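Side-chain contact in ribosome-associated protein Y (PSrp-1) (Clostridium acetobutylicum, PDB 3KA5), which is probably required for pairing 70S ribosomes into translationally inactive 100S dimers, and is represented here by the C-terminal domain of this long-form hibernation-promoting factor: residues A18-E21 with M22-G26. Residues are numbered along the deposited sequence; the frame is centred on the assembly and turned at random.
Sequences AVLE and MELLG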
loop_
_atom_site.group_PDB
_atom_site.type_symbol
_atom_site.label_atom_id
_atom_site.label_comp_id
_atom_site.label_asym_id
_atom_site.label_seq_id
_atom_site.Cartn_x
_atom_site.Cartn_y
_atom_site.Cartn_z
ATOM N N ALA B 18 4.616 7.772 9.713
ATOM C CA ALA B 18 3.752 6.727 9.175
ATOM C C ALA B 18 3.982 5.403 9.901
ATOM O O ALA B 18 3.031 4.673 10.193
ATOM C CB ALA B 18 3.993 6.552 7.666
ATOM N N VAL B 19 5.242 5.076 10.181
ATOM C CA VAL B 19 5.535 3.831 10.886
ATOM C C VAL B 19 4.942 3.875 12.288
ATOM O O VAL B 19 4.382 2.890 12.772
ATOM C CB VAL B 19 7.057 3.578 10.997
ATOM C CG1 VAL B 19 7.326 2.403 11.921
ATOM C CG2 VAL B 19 7.629 3.300 9.625
ATOM N N LEU B 20 5.065 5.025 12.941
ATOM C CA LEU B 20 4.524 5.198 14.286
ATOM C C LEU B 20 3.003 5.038 14.261
ATOM O O LEU B 20 2.431 4.321 15.083
ATOM C CB LEU B 20 4.910 6.584 14.816
ATOM C CG LEU B 20 4.422 7.042 16.193
ATOM C CD1 LEU B 20 4.770 6.012 17.259
ATOM C CD2 LEU B 20 5.067 8.395 16.510
ATOM N N GLU B 21 2.360 5.709 13.309
ATOM C CA GLU B 21 0.907 5.638 13.155
ATOM C C GLU B 21 0.450 4.214 12.890
ATOM O O GLU B 21 -0.556 3.753 13.444
ATOM C CB GLU B 21 0.451 6.522 11.992
ATOM C CG GLU B 21 0.384 7.993 12.318
ATOM C CD GLU B 21 -0.630 8.286 13.400
ATOM O OE1 GLU B 21 -1.779 7.817 13.280
ATOM O OE2 GLU B 21 -0.282 8.984 14.367
HETATM N N MSE B 22 1.177 3.514 12.028
HETATM C CA MSE B 22 0.805 2.143 11.718
HETATM C C MSE B 22 0.791 1.314 12.987
HETATM O O MSE B 22 -0.126 0.525 13.209
HETATM C CB MSE B 22 1.774 1.528 10.703
HETATM C CG MSE B 22 1.491 0.066 10.413
HETATM SE SE MSE B 22 2.766 -0.618 9.120
HETATM C CE MSE B 22 4.387 -0.219 10.061
ATOM N N GLU B 23 1.798 1.498 13.835
ATOM C CA GLU B 23 1.868 0.745 15.079
ATOM C C GLU B 23 0.810 1.156 16.104
ATOM O O GLU B 23 0.195 0.301 16.744
ATOM C CB GLU B 23 3.262 0.877 15.687
ATOM C CG GLU B 23 4.339 0.206 14.861
ATOM C CD GLU B 23 4.092 -1.282 14.704
ATOM O OE1 GLU B 23 3.902 -1.961 15.734
ATOM O OE2 GLU B 23 4.086 -1.771 13.555
ATOM N N LEU B 24 0.602 2.460 16.262
ATOM C CA LEU B 24 -0.380 2.969 17.219
ATOM C C LEU B 24 -1.784 2.512 16.855
ATOM O O LEU B 24 -2.607 2.248 17.733
ATOM C CB LEU B 24 -0.346 4.503 17.257
ATOM C CG LEU B 24 0.907 5.162 17.841
ATOM C CD1 LEU B 24 0.872 6.665 17.581
ATOM C CD2 LEU B 24 0.986 4.882 19.327
ATOM N N LEU B 25 -2.049 2.416 15.556
ATOM C CA LEU B 25 -3.362 2.006 15.063
ATOM C C LEU B 25 -3.530 0.491 14.955
ATOM O O LEU B 25 -4.644 -0.005 14.763
ATOM C CB LEU B 25 -3.623 2.666 13.716
ATOM C CG LEU B 25 -3.693 4.195 13.784
ATOM C CD1 LEU B 25 -3.657 4.773 12.375
ATOM C CD2 LEU B 25 -4.961 4.625 14.527
ATOM N N GLY B 26 -2.421 -0.236 15.068
ATOM C CA GLY B 26 -2.469 -1.687 15.026
ATOM C C GLY B 26 -2.531 -2.385 13.681
ATOM O O GLY B 26 -3.017 -3.520 13.594
#
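V19 and M22, a selenomethionine here, turn the buried side of the last two turns of helix 15-25 toward the antiparallel sheet of this C-terminal domain, and the helix then closes in a Schellman motif at G26. M22 runs out extended, CG anti to the backbone N (chi1 176°), and bends only at its last torsion, which brings CE back to within 4.4 Å of V19 CG1. The two barely touch each other; what makes this side tight is the packing laid on it, Y51 against both, and V43 and I2 of the second subunit against V19. F30 of strand 29-34 adds to it, meeting M22, E21 and L25.

The opposite side of the helix faces outward, although its side chains meet more closely. L20 and L24, one turn apart, are both exposed and touch a crystal neighbour, with CG of L20 3.8 Å from CD1 of L24. L20 carries its CG beside its own carbonyl carbon, on the side of the next turn, while L24 holds its CG beside the backbone N and so leans back to meet it. L24 CG also sits 3.3 Å from L20 O, and L25 CG 3.2 Å from E21 O. At the edge between the two sides, E21 lays its carboxylate beside a leucine branch, OE1 3.7 Å from L25 CD1, a contact with carbon and not a polar bond.

Four backbone bonds link 18-21 to 22-25: the amides of M22, E23, L24 and L25 go to the carbonyls of A18, V19, L20 and E21. L24 N to L20 O, at 2.9 Å, is the straightest, with an N-H...O angle of 164°. Beyond them G26 takes a positive phi of 82°, which suits a residue with no CB to jam against the carbonyl O of L25, and one of the motif's two bonds back into the last turn is the weak one from G26 N to E23 O, 3.2 Å.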